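Long-range contacts in NAD nucleotidase (Haemophilus influenzae, PDB 3ZTV), which breaks NAD down to adenosine and nicotinamide riboside in the periplasm, acting as both a pyrophosphatase and a broad-specificity 5'-nucleotidase: residues F46-N50 with V89-F95; D149-I153 with Q193-K197; A213-D218 with F251-N255; P291-S297 with K328-D334. One frame throughout, in Å; residues are numbered along the deposited sequence.

Contact 1 of 4, residues F46-N50 with V89-F95; sequences FSAVN and VMNAGNF
Phe46 and Val89 make the main apolar contact here, between the start of helix 46-59 and the end of helix 84-93, two segments that run nearly parallel (17° apart). Val89 CG2 sits over one face of the Phe46 ring in a CH-pi contact, 3.7 Å from the ring centroid, while Val49 CG1 of the ring's own helix lies over the opposite face. Near the plane of the ring, Phe95 CE1 comes to 4.1 Å from Phe46 CZ. Ile18 of strand 11-18 touches both phenylalanines, which places the cluster against the sheet.

The polar part belongs to Asn50. With CG beside the backbone N, opposite the carbonyl carbon (chi1 -75°), its amide is directed at helix 84-93. Asn50 ND2 donates to Val89 O at 2.9 Å with a nearly straight N-H (166°), and the acceptor lies close to the amide plane. That carbonyl also takes a weak bond from Gly93 N, and ND2 has a second partner in Thr339 OG1 of helix 337-353. Asn50 OD1 stands 3.1 Å from Gly93 CA.

OD1 is buried without a hydrogen-bond partner in the model, while two bonds on ND2 set the amide's rotation, and the bare Gly93 CA lets the oxygen lie close.

Contact 2 of 4, residues D149-I153 with Q193-K197; sequences DGEKI and QGINK
Lys197 bends at its last two torsions (chi3 -79°, chi4 -70°), and Glu151 bends at chi2, which brings the two charged ends together, the two side chains crossing at about a right angle. Lys197 NZ meets Glu151 OE1 at 2.8 Å in a salt bridge, from the anti side and somewhat out of the carboxylate plane. Lys197 NZ also donates to Asn196 OD1 at 2.9 Å and to a water at 3.0 Å. That water lies 2.7 Å from Lys152 O, to which it can donate, and accepts a hydrogen from Asn196 N. A second water accepts from Lys152 N and lies 3.0 Å from Gly194 O.

Lys152 reaches the other way: its NZ donates to Gln193 O at 2.8 Å, nearly in line with the C=O bond. The apolar part is small: Ile153 CG1 packs on the aliphatic part of Lys197, and Lys152 CB on Ile195 CG1.

Strand 151-159 and strand 198-203 are parallel neighbours, linked by a crossover that includes helix 179-191. Lys197 pairs through its backbone with Ala154; the waters bridge the two segments just ahead of that pairing. Glu151 OE1 also bonds His8 ND1, and OE2 the backbone N of Lys9, near the start of the modelled chain. With three bonds on its ammonium, one of them to a carboxylate, buried Lys197 probably stays charged.

Contact 3 of 4, residues A213-D218 with F251-N255; sequences AQKVND and FKNPN
Ala213 puts its CB against the Phe251 ring, 3.9 Å from CD2, and also touches Val259 and Val261 of strand 258-263. Its carbonyl O is buried without a hydrogen-bond partner; Asn253 CA comes to 3.4 Å from Ala213 O in a CA-H...O contact. Gln214 lays its CG beside the same ring, 3.8 Å from Phe251 CD1. Its carbonyl is joined to that of Lys252 by a water that donates to Gln214 O and to Lys252 O. Lys215 contributes backbone: Pro254 CG rests 3.7 Å from Lys215 C, while the ammonium turns back to Glu211 in a salt bridge.

These residues end helix 206-215, which packs on the mixed sheet of the phosphoesterase domain and connects its neighbouring parallel strands 198-203 and 221-224. Their partners belong to the edge of that sheet, where strand 249-252 turns into strand 258-263 as an antiparallel hairpin.

Val216 is the first residue to leave helical geometry. Val216 O accepts from a water at 2.7 Å, and that water accepts in turn from Asn253 ND2 at 2.9 Å. With CG between its backbone N and carbonyl carbon (chi1 67°), the Asn253 amide reaches the water by ND2 and Glu257 N by OD1. Asn217 then stacks its amide on that of Asn255, the planes 13° apart and the CG atoms of Asn217 and Asn255 at 3.3 Å. Asn255 OD1 is bonded to Lys132 N of the second subunit, whose Asp131 packs on both asparagines. Asp218 has positive phi, and its side chain touches Lys191 of helix 179-191.

Contact 4 of 4, residues P291-S297 with K328-D334; sequences PHVLMSS and KSISLDD
Val293, Leu294 and Met295 pair in parallel with Ile330, Ser331 and Leu332, the short strands 33° apart and joined by an alternating run of backbone bonds: Val293 N to Ser329 O, Ser331 N to Val293 O, Met295 N to Ser331 O and Asp333 N to Met295 O, the shortest 2.8 Å between Val293 N and Ser329 O.

One face carries Val293, Met295, Ile330 and Leu332. Ile330 CD1 reaches across to Val293 CB at 4.0 Å and to Met295 CE at 4.1 Å; Met295 runs extended through CG and SD, then bends at chi3 (-67°), which swings the methyl to Ile330. Leu332 CD2 lies 4.1 Å from Met295 CB. Helices 234-238 and 314-325 cover this side. On the other face Leu294 packs on helix 46-59, and Ser331 OG donates to the syn lone pair of Asp334 OD2 at 2.6 Å. Lys52 donates to that hydroxyl, and Lys55 forms a salt bridge with Asp334 OD1.

Past the strands, the Asp333 carboxylate grips Ser297 twice: OD1 takes Ser297 N at 2.9 Å, and OD2 takes Ser297 OG at 2.6 Å on its syn lone pair. A water donates to Asp333 OD1 as well, so this carboxylate has at least three donors.

Strand 284-295 thus gains a last parallel neighbour after a crossover that includes helix 314-325. This is a beta-alpha-beta arrangement, with 330-332 as an outermost strand of the chain's seven-stranded mixed sheet.

Contacts 1 and 4 are buried and share helix 46-59: its Phe46 and Asn50 face contact 1, while Ala48 and Val49 rest on Asp334 and Leu294 of contact 4. Contact 1 joins two helices by ring packing and one hydrogen bond from a side-chain amide; contact 4 joins two strands by backbone pairing, with apolar side chains on one face. Contacts 2 and 3 lie about 19 Å apart, centre to centre, at the six-stranded mixed sheet. They are partly buried, both reach the second subunit, and water mediates much of their polar contact. They differ in charge: contact 2 is built round lysines, contact 3 round asparagines and carbonyls.

Contact 1 of 4, residues F46-N50 with V89-F95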
loop_
_atom_site.group_PDB
_atom_site.type_symbol
_atom_site.label_atom_id
_atom_site.label_comp_id
_atom_site.label_asym_id
_atom_site.label_seq_id
_atom_site.Cartn_x
_atom_site.Cartn_y
_atom_site.Cartn_z
ATOM N N PHE A 46 1.923 -22.531 -30.732
ATOM C CA PHE A 46 1.311 -23.310 -29.665
ATOM C C PHE A 46 1.324 -24.817 -29.896
ATOM O O PHE A 46 1.207 -25.576 -28.938
ATOM C CB PHE A 46 -0.099 -22.814 -29.324
ATOM C CG PHE A 46 -0.291 -22.542 -27.854
ATOM C CD1 PHE A 46 -0.622 -23.573 -26.983
ATOM C CD2 PHE A 46 -0.123 -21.264 -27.342
ATOM C CE1 PHE A 46 -0.788 -23.334 -25.635
ATOM C CE2 PHE A 46 -0.287 -21.024 -25.982
ATOM C CZ PHE A 46 -0.625 -22.061 -25.134
ATOM N N SER A 47 1.465 -25.270 -31.141
ATOM C CA SER A 47 1.587 -26.706 -31.360
ATOM C C SER A 47 2.870 -27.224 -30.710
ATOM O O SER A 47 2.856 -28.257 -30.029
ATOM C CB SER A 47 1.567 -27.040 -32.848
ATOM O OG SER A 47 1.678 -28.442 -33.035
ATOM N N ALA A 48 3.977 -26.511 -30.911
ATOM C CA ALA A 48 5.238 -26.859 -30.257
ATOM C C ALA A 48 5.128 -26.748 -28.735
ATOM O O ALA A 48 5.642 -27.606 -28.018
ATOM C CB ALA A 48 6.369 -25.987 -30.783
ATOM N N VAL A 49 4.475 -25.699 -28.234
ATOM C CA VAL A 49 4.307 -25.535 -26.784
ATOM C C VAL A 49 3.619 -26.758 -26.186
ATOM O O VAL A 49 4.126 -27.377 -25.235
ATOM C CB VAL A 49 3.506 -24.258 -26.416
ATOM C CG1 VAL A 49 3.055 -24.309 -24.973
ATOM C CG2 VAL A 49 4.347 -23.016 -26.658
ATOM N N ASN A 50 2.464 -27.114 -26.736
ATOM C CA ASN A 50 1.710 -28.222 -26.172
ATOM C C ASN A 50 2.419 -29.566 -26.317
ATOM O O ASN A 50 2.397 -30.385 -25.394
ATOM C CB ASN A 50 0.285 -28.254 -26.732
ATOM C CG ASN A 50 -0.600 -27.162 -26.131
ATOM O OD1 ASN A 50 -0.266 -26.560 -25.111
ATOM N ND2 ASN A 50 -1.736 -26.908 -26.769
ATOM N N VAL A 89 -6.456 -23.531 -27.434
ATOM C CA VAL A 89 -5.106 -24.102 -27.399
ATOM C C VAL A 89 -4.580 -24.243 -25.965
ATOM O O VAL A 89 -3.859 -25.199 -25.651
ATOM C CB VAL A 89 -4.106 -23.375 -28.333
ATOM C CG1 VAL A 89 -4.589 -23.439 -29.801
ATOM C CG2 VAL A 89 -3.882 -21.934 -27.898
ATOM N N MET A 90 -4.965 -23.321 -25.089
ATOM C CA MET A 90 -4.618 -23.439 -23.669
ATOM C C MET A 90 -5.267 -24.667 -23.046
ATOM O O MET A 90 -4.615 -25.427 -22.323
ATOM C CB MET A 90 -5.035 -22.174 -22.914
ATOM C CG MET A 90 -4.195 -20.958 -23.269
ATOM S SD MET A 90 -4.883 -19.391 -22.683
ATOM C CE MET A 90 -4.456 -19.429 -20.935
ATOM N N ASN A 91 -6.551 -24.881 -23.339
ATOM C CA ASN A 91 -7.245 -26.063 -22.848
ATOM C C ASN A 91 -6.528 -27.331 -23.302
ATOM O O ASN A 91 -6.381 -28.281 -22.529
ATOM C CB ASN A 91 -8.693 -26.073 -23.334
ATOM C CG ASN A 91 -9.563 -25.067 -22.601
ATOM O OD1 ASN A 91 -9.184 -24.541 -21.551
ATOM N ND2 ASN A 91 -10.747 -24.810 -23.140
ATOM N N ALA A 92 -6.073 -27.336 -24.554
ATOM C CA ALA A 92 -5.394 -28.499 -25.127
ATOM C C ALA A 92 -4.045 -28.783 -24.470
ATOM O O ALA A 92 -3.528 -29.901 -24.557
ATOM C CB ALA A 92 -5.232 -28.336 -26.636
ATOM N N GLY A 93 -3.468 -27.771 -23.822
ATOM C CA GLY A 93 -2.229 -27.939 -23.089
ATOM C C GLY A 93 -2.403 -28.416 -21.657
ATOM O O GLY A 93 -1.419 -28.738 -20.990
ATOM N N ASN A 94 -3.645 -28.445 -21.172
ATOM C CA ASN A 94 -3.923 -28.929 -19.819
ATOM C C ASN A 94 -3.026 -28.301 -18.751
ATOM O O ASN A 94 -2.477 -28.988 -17.883
ATOM C CB ASN A 94 -3.847 -30.459 -19.770
ATOM C CG ASN A 94 -4.951 -31.115 -20.569
ATOM O OD1 ASN A 94 -4.705 -31.731 -21.607
ATOM N ND2 ASN A 94 -6.181 -30.971 -20.096
ATOM N N PHE A 95 -2.880 -26.983 -18.822
ATOM C CA PHE A 95 -2.229 -26.232 -17.753
ATOM C C PHE A 95 -2.938 -26.459 -16.416
ATOM O O PHE A 95 -4.164 -26.592 -16.375
ATOM C CB PHE A 95 -2.269 -24.741 -18.085
ATOM C CG PHE A 95 -1.394 -24.358 -19.239
ATOM C CD1 PHE A 95 -1.847 -24.437 -20.551
ATOM C CD2 PHE A 95 -0.113 -23.916 -19.009
ATOM C CE1 PHE A 95 -1.019 -24.087 -21.609
ATOM C CE2 PHE A 95 0.715 -23.567 -20.064
ATOM C CZ PHE A 95 0.258 -23.653 -21.360
#

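Contact 2 of 4, residues D149-I153 with Q193-K197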
loop_
_atom_site.group_PDB
_atom_site.type_symbol
_atom_site.label_atom_id
_atom_site.label_comp_id
_atom_site.label_asym_id
_atom_site.label_seq_id
_atom_site.Cartn_x
_atom_site.Cartn_y
_atom_site.Cartn_z
ATOM N N ASP A 149 2.664 -36.148 -2.751
ATOM C CA ASP A 149 3.178 -37.154 -1.833
ATOM C C ASP A 149 2.895 -36.782 -0.376
ATOM O O ASP A 149 3.770 -36.895 0.486
ATOM C CB ASP A 149 4.683 -37.346 -2.056
ATOM C CG ASP A 149 5.014 -37.774 -3.477
ATOM O OD1 ASP A 149 4.290 -38.633 -4.023
ATOM O OD2 ASP A 149 5.993 -37.249 -4.056
ATOM N N GLY A 150 1.676 -36.317 -0.115
ATOM C CA GLY A 150 1.235 -36.027 1.240
ATOM C C GLY A 150 1.522 -34.620 1.740
ATOM O O GLY A 150 1.004 -34.207 2.779
ATOM N N GLU A 151 2.346 -33.880 1.007
ATOM C CA GLU A 151 2.713 -32.522 1.400
ATOM C C GLU A 151 1.859 -31.471 0.707
ATOM O O GLU A 151 1.551 -31.600 -0.471
ATOM C CB GLU A 151 4.182 -32.259 1.073
ATOM C CG GLU A 151 5.149 -32.986 1.974
ATOM C CD GLU A 151 5.114 -32.466 3.393
ATOM O OE1 GLU A 151 5.095 -31.229 3.581
ATOM O OE2 GLU A 151 5.107 -33.296 4.326
ATOM N N LYS A 152 1.502 -30.420 1.438
ATOM C CA LYS A 152 0.748 -29.320 0.848
ATOM C C LYS A 152 1.659 -28.264 0.226
ATOM O O LYS A 152 2.645 -27.843 0.829
ATOM C CB LYS A 152 -0.190 -28.693 1.882
ATOM C CG LYS A 152 -1.288 -29.644 2.339
ATOM C CD LYS A 152 -2.351 -28.945 3.164
ATOM C CE LYS A 152 -1.857 -28.634 4.560
ATOM N NZ LYS A 152 -2.989 -28.235 5.446
ATOM N N ILE A 153 1.324 -27.855 -0.990
ATOM C CA ILE A 153 2.018 -26.768 -1.659
ATOM C C ILE A 153 0.981 -25.736 -2.083
ATOM O O ILE A 153 -0.041 -26.083 -2.676
ATOM C CB ILE A 153 2.807 -27.271 -2.888
ATOM C CG1 ILE A 153 3.799 -28.367 -2.472
ATOM C CG2 ILE A 153 3.523 -26.122 -3.578
ATOM C CD1 ILE A 153 4.654 -28.912 -3.606
ATOM N N GLN A 193 -1.474 -22.997 8.327
ATOM C CA GLN A 193 -2.170 -24.143 7.757
ATOM C C GLN A 193 -1.207 -25.304 7.522
ATOM O O GLN A 193 -1.583 -26.320 6.935
ATOM C CB GLN A 193 -2.883 -23.747 6.468
ATOM C CG GLN A 193 -3.880 -22.620 6.678
ATOM C CD GLN A 193 -4.460 -22.099 5.388
ATOM O OE1 GLN A 193 -4.929 -22.869 4.544
ATOM N NE2 GLN A 193 -4.427 -20.782 5.219
ATOM N N GLY A 194 0.018 -25.153 8.011
ATOM C CA GLY A 194 1.030 -26.189 7.893
ATOM C C GLY A 194 1.655 -26.219 6.512
ATOM O O GLY A 194 2.012 -27.282 6.002
ATOM N N ILE A 195 1.787 -25.047 5.899
ATOM C CA ILE A 195 2.339 -24.942 4.550
ATOM C C ILE A 195 3.663 -24.204 4.594
ATOM O O ILE A 195 3.743 -23.083 5.095
ATOM C CB ILE A 195 1.372 -24.206 3.625
ATOM C CG1 ILE A 195 0.092 -25.021 3.491
ATOM C CG2 ILE A 195 2.021 -23.944 2.270
ATOM C CD1 ILE A 195 -1.017 -24.322 2.764
ATOM N N ASN A 196 4.711 -24.840 4.080
ATOM C CA ASN A 196 6.023 -24.213 4.039
ATOM C C ASN A 196 6.632 -24.248 2.638
ATOM O O ASN A 196 7.821 -23.998 2.472
ATOM C CB ASN A 196 6.971 -24.844 5.075
ATOM C CG ASN A 196 7.196 -26.333 4.847
ATOM O OD1 ASN A 196 7.076 -26.838 3.730
ATOM N ND2 ASN A 196 7.538 -27.048 5.916
ATOM N N LYS A 197 5.793 -24.534 1.643
ATOM C CA LYS A 197 6.201 -24.562 0.247
ATOM C C LYS A 197 5.186 -23.721 -0.515
ATOM O O LYS A 197 3.995 -24.068 -0.585
ATOM C CB LYS A 197 6.218 -25.999 -0.261
ATOM C CG LYS A 197 7.266 -26.853 0.439
ATOM C CD LYS A 197 7.164 -28.311 0.020
ATOM C CE LYS A 197 6.047 -29.033 0.740
ATOM N NZ LYS A 197 6.385 -29.212 2.180
HETATM O O HOH W 1 2.093 -29.835 4.359
HETATM O O HOH W 2 4.039 -27.655 3.138
#

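Contact 3 of 4, residues A213-D218 with F251-N255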
loop_
_atom_site.group_PDB
_atom_site.type_symbol
_atom_site.label_atom_id
_atom_site.label_comp_id
_atom_site.label_asym_id
_atom_site.label_seq_id
_atom_site.Cartn_x
_atom_site.Cartn_y
_atom_site.Cartn_z
ATOM N N ALA A 213 11.131 -11.058 -4.077
ATOM C CA ALA A 213 12.061 -12.090 -3.617
ATOM C C ALA A 213 12.946 -11.587 -2.478
ATOM O O ALA A 213 13.251 -12.331 -1.547
ATOM C CB ALA A 213 12.916 -12.587 -4.766
ATOM N N GLN A 214 13.329 -10.313 -2.536
ATOM C CA GLN A 214 14.267 -9.756 -1.557
ATOM C C GLN A 214 13.594 -9.121 -0.349
ATOM O O GLN A 214 14.246 -8.906 0.680
ATOM C CB GLN A 214 15.185 -8.745 -2.233
ATOM C CG GLN A 214 16.095 -9.374 -3.272
ATOM C CD GLN A 214 16.894 -8.344 -4.031
ATOM O OE1 GLN A 214 16.392 -7.727 -4.969
ATOM N NE2 GLN A 214 18.143 -8.146 -3.630
ATOM N N LYS A 215 12.300 -8.836 -0.459
ATOM C CA LYS A 215 11.585 -8.088 0.580
ATOM C C LYS A 215 10.490 -8.867 1.287
ATOM O O LYS A 215 9.974 -8.420 2.308
ATOM C CB LYS A 215 10.994 -6.799 0.004
ATOM C CG LYS A 215 12.034 -5.781 -0.416
ATOM C CD LYS A 215 11.411 -4.458 -0.831
ATOM C CE LYS A 215 12.488 -3.428 -1.143
ATOM N NZ LYS A 215 11.910 -2.141 -1.626
ATOM N N VAL A 216 10.117 -10.021 0.748
ATOM C CA VAL A 216 8.982 -10.784 1.249
ATOM C C VAL A 216 9.446 -12.179 1.661
ATOM O O VAL A 216 10.218 -12.813 0.940
ATOM C CB VAL A 216 7.874 -10.887 0.161
ATOM C CG1 VAL A 216 6.777 -11.855 0.568
ATOM C CG2 VAL A 216 7.298 -9.506 -0.160
ATOM N N ASN A 217 8.975 -12.638 2.818
ATOM C CA ASN A 217 9.307 -13.971 3.320
ATOM C C ASN A 217 8.315 -15.058 2.903
ATOM O O ASN A 217 7.169 -14.778 2.527
ATOM C CB ASN A 217 9.418 -13.960 4.857
ATOM C CG ASN A 217 10.513 -13.044 5.360
ATOM O OD1 ASN A 217 10.302 -12.231 6.275
ATOM N ND2 ASN A 217 11.680 -13.157 4.761
ATOM N N ASP A 218 8.773 -16.306 2.967
ATOM C CA ASP A 218 7.924 -17.490 2.881
ATOM C C ASP A 218 7.496 -17.884 1.462
ATOM O O ASP A 218 6.687 -18.798 1.288
ATOM C CB ASP A 218 6.717 -17.355 3.819
ATOM C CG ASP A 218 7.127 -17.107 5.259
ATOM O OD1 ASP A 218 7.997 -17.843 5.771
ATOM O OD2 ASP A 218 6.593 -16.157 5.857
ATOM N N PHE A 251 17.861 -15.428 -5.040
ATOM C CA PHE A 251 18.021 -14.402 -4.018
ATOM C C PHE A 251 17.893 -15.017 -2.634
ATOM O O PHE A 251 17.566 -16.196 -2.505
ATOM C CB PHE A 251 16.966 -13.300 -4.218
ATOM C CG PHE A 251 17.040 -12.660 -5.569
ATOM C CD1 PHE A 251 17.909 -11.610 -5.796
ATOM C CD2 PHE A 251 16.277 -13.142 -6.630
ATOM C CE1 PHE A 251 18.015 -11.039 -7.053
ATOM C CE2 PHE A 251 16.387 -12.578 -7.892
ATOM C CZ PHE A 251 17.254 -11.523 -8.102
ATOM N N LYS A 252 18.179 -14.216 -1.610
ATOM C CA LYS A 252 17.780 -14.526 -0.240
ATOM C C LYS A 252 16.676 -13.567 0.190
ATOM O O LYS A 252 16.763 -12.357 -0.058
ATOM C CB LYS A 252 18.957 -14.367 0.731
ATOM C CG LYS A 252 19.904 -15.556 0.832
ATOM C CD LYS A 252 20.970 -15.302 1.910
ATOM C CE LYS A 252 21.952 -16.460 2.042
ATOM N NZ LYS A 252 21.318 -17.673 2.622
ATOM N N ASN A 253 15.651 -14.093 0.840
ATOM C CA ASN A 253 14.637 -13.230 1.417
ATOM C C ASN A 253 15.135 -12.677 2.765
ATOM O O ASN A 253 16.236 -13.035 3.212
ATOM C CB ASN A 253 13.283 -13.953 1.495
ATOM C CG ASN A 253 13.266 -15.118 2.483
ATOM O OD1 ASN A 253 14.125 -15.220 3.369
ATOM N ND2 ASN A 253 12.275 -15.995 2.342
ATOM N N PRO A 254 14.364 -11.785 3.413
ATOM C CA PRO A 254 14.853 -11.191 4.665
ATOM C C PRO A 254 15.174 -12.236 5.734
ATOM O O PRO A 254 16.050 -11.997 6.581
ATOM C CB PRO A 254 13.693 -10.283 5.088
ATOM C CG PRO A 254 13.082 -9.858 3.752
ATOM C CD PRO A 254 13.160 -11.105 2.902
ATOM N N ASN A 255 14.500 -13.380 5.690
ATOM C CA ASN A 255 14.734 -14.460 6.641
ATOM C C ASN A 255 15.969 -15.295 6.314
ATOM O O ASN A 255 16.377 -16.141 7.121
ATOM C CB ASN A 255 13.498 -15.353 6.762
ATOM C CG ASN A 255 12.394 -14.691 7.557
ATOM O OD1 ASN A 255 12.608 -13.635 8.149
ATOM N ND2 ASN A 255 11.213 -15.300 7.574
HETATM O O HOH W 3 16.720 -9.871 1.048
HETATM O O HOH W 4 10.288 -15.422 0.267
#

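Contact 4 of 4, residues P291-S297 with K328-D334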
loop_
_atom_site.group_PDB
_atom_site.type_symbol
_atom_site.label_atom_id
_atom_site.label_comp_id
_atom_site.label_asym_id
_atom_site.label_seq_id
_atom_site.Cartn_x
_atom_site.Cartn_y
_atom_site.Cartn_z
ATOM N N PRO A 291 15.867 -23.787 -19.983
ATOM C CA PRO A 291 14.940 -22.988 -20.791
ATOM C C PRO A 291 14.882 -23.541 -22.221
ATOM O O PRO A 291 15.815 -23.322 -23.004
ATOM C CB PRO A 291 15.580 -21.599 -20.774
ATOM C CG PRO A 291 17.052 -21.871 -20.645
ATOM C CD PRO A 291 17.216 -23.194 -19.932
ATOM N N HIS A 292 13.816 -24.267 -22.557
ATOM C CA HIS A 292 13.711 -24.893 -23.883
ATOM C C HIS A 292 13.216 -23.905 -24.930
ATOM O O HIS A 292 12.052 -23.488 -24.889
ATOM C CB HIS A 292 12.718 -26.054 -23.858
ATOM C CG HIS A 292 13.113 -27.193 -22.966
ATOM N ND1 HIS A 292 12.718 -27.300 -21.649
ATOM C CD2 HIS A 292 13.849 -28.299 -23.226
ATOM C CE1 HIS A 292 13.206 -28.417 -21.131
ATOM N NE2 HIS A 292 13.889 -29.045 -22.073
ATOM N N VAL A 293 14.072 -23.550 -25.885
ATOM C CA VAL A 293 13.639 -22.743 -27.023
ATOM C C VAL A 293 13.068 -23.660 -28.101
ATOM O O VAL A 293 13.729 -24.600 -28.565
ATOM C CB VAL A 293 14.791 -21.907 -27.598
ATOM C CG1 VAL A 293 14.350 -21.183 -28.867
ATOM C CG2 VAL A 293 15.267 -20.907 -26.575
ATOM N N LEU A 294 11.828 -23.390 -28.499
ATOM C CA LEU A 294 11.105 -24.209 -29.460
ATOM C C LEU A 294 11.411 -23.704 -30.860
ATOM O O LEU A 294 11.040 -22.582 -31.205
ATOM C CB LEU A 294 9.606 -24.117 -29.174
ATOM C CG LEU A 294 9.211 -24.412 -27.720
ATOM C CD1 LEU A 294 7.737 -24.105 -27.503
ATOM C CD2 LEU A 294 9.538 -25.855 -27.339
ATOM N N MET A 295 12.076 -24.522 -31.669
ATOM C CA MET A 295 12.577 -24.070 -32.966
ATOM C C MET A 295 12.260 -25.056 -34.084
ATOM O O MET A 295 12.288 -26.272 -33.879
ATOM C CB MET A 295 14.090 -23.837 -32.870
ATOM C CG MET A 295 14.720 -23.136 -34.074
ATOM S SD MET A 295 16.476 -22.796 -33.832
ATOM C CE MET A 295 16.366 -21.588 -32.513
ATOM N N SER A 296 11.918 -24.528 -35.256
ATOM C CA SER A 296 11.770 -25.345 -36.454
ATOM C C SER A 296 13.120 -25.659 -37.093
ATOM O O SER A 296 14.047 -24.855 -37.028
ATOM C CB SER A 296 10.888 -24.620 -37.465
ATOM O OG SER A 296 10.827 -25.340 -38.687
ATOM N N SER A 297 13.219 -26.835 -37.707
ATOM C CA SER A 297 14.413 -27.196 -38.464
ATOM C C SER A 297 14.295 -26.797 -39.931
ATOM O O SER A 297 15.239 -26.986 -40.698
ATOM C CB SER A 297 14.655 -28.704 -38.391
ATOM O OG SER A 297 13.654 -29.399 -39.109
ATOM N N LYS A 328 21.122 -28.941 -25.718
ATOM C CA LYS A 328 20.135 -29.333 -24.722
ATOM C C LYS A 328 18.961 -28.353 -24.635
ATOM O O LYS A 328 17.833 -28.747 -24.334
ATOM C CB LYS A 328 20.823 -29.461 -23.354
ATOM C CG LYS A 328 19.925 -29.920 -22.229
ATOM C CD LYS A 328 20.752 -30.418 -21.050
ATOM C CE LYS A 328 19.871 -31.164 -20.065
ATOM N NZ LYS A 328 18.919 -32.063 -20.781
ATOM N N SER A 329 19.227 -27.077 -24.899
ATOM C CA SER A 329 18.236 -26.019 -24.686
ATOM C C SER A 329 17.455 -25.650 -25.950
ATOM O O SER A 329 16.671 -24.707 -25.929
ATOM C CB SER A 329 18.913 -24.767 -24.125
ATOM O OG SER A 329 19.714 -25.080 -22.988
ATOM N N ILE A 330 17.715 -26.352 -27.051
ATOM C CA ILE A 330 16.961 -26.192 -28.294
ATOM C C ILE A 330 16.117 -27.439 -28.489
ATOM O O ILE A 330 16.624 -28.562 -28.385
ATOM C CB ILE A 330 17.895 -26.015 -29.524
ATOM C CG1 ILE A 330 18.781 -24.780 -29.358
ATOM C CG2 ILE A 330 17.081 -25.977 -30.828
ATOM C CD1 ILE A 330 18.019 -23.462 -29.261
ATOM N N SER A 331 14.834 -27.259 -28.774
ATOM C CA SER A 331 13.965 -28.386 -29.051
ATOM C C SER A 331 13.402 -28.215 -30.456
ATOM O O SER A 331 12.665 -27.267 -30.728
ATOM C CB SER A 331 12.834 -28.432 -28.030
ATOM O OG SER A 331 12.087 -29.626 -28.145
ATOM N N LEU A 332 13.744 -29.128 -31.357
ATOM C CA LEU A 332 13.344 -29.000 -32.766
ATOM C C LEU A 332 12.055 -29.731 -33.120
ATOM O O LEU A 332 11.860 -30.893 -32.754
ATOM C CB LEU A 332 14.456 -29.498 -33.700
ATOM C CG LEU A 332 15.788 -28.759 -33.639
ATOM C CD1 LEU A 332 16.878 -29.560 -34.345
ATOM C CD2 LEU A 332 15.682 -27.364 -34.229
ATOM N N ASP A 333 11.183 -29.030 -33.846
ATOM C CA ASP A 333 10.039 -29.630 -34.537
ATOM C C ASP A 333 9.055 -30.364 -33.635
ATOM O O ASP A 333 8.492 -31.384 -34.028
ATOM C CB ASP A 333 10.521 -30.563 -35.661
ATOM C CG ASP A 333 11.349 -29.841 -36.709
ATOM O OD1 ASP A 333 11.069 -28.660 -37.012
ATOM O OD2 ASP A 333 12.289 -30.469 -37.236
ATOM N N ASP A 334 8.825 -29.850 -32.429
ATOM C CA ASP A 334 7.757 -30.402 -31.603
ATOM C C ASP A 334 6.413 -30.042 -32.227
ATOM O O ASP A 334 6.197 -28.900 -32.617
ATOM C CB ASP A 334 7.792 -29.833 -30.185
ATOM C CG ASP A 334 9.098 -30.087 -29.478
ATOM O OD1 ASP A 334 9.392 -31.256 -29.143
ATOM O OD2 ASP A 334 9.819 -29.101 -29.241
HETATM O O HOH W 5 8.634 -27.374 -37.513
#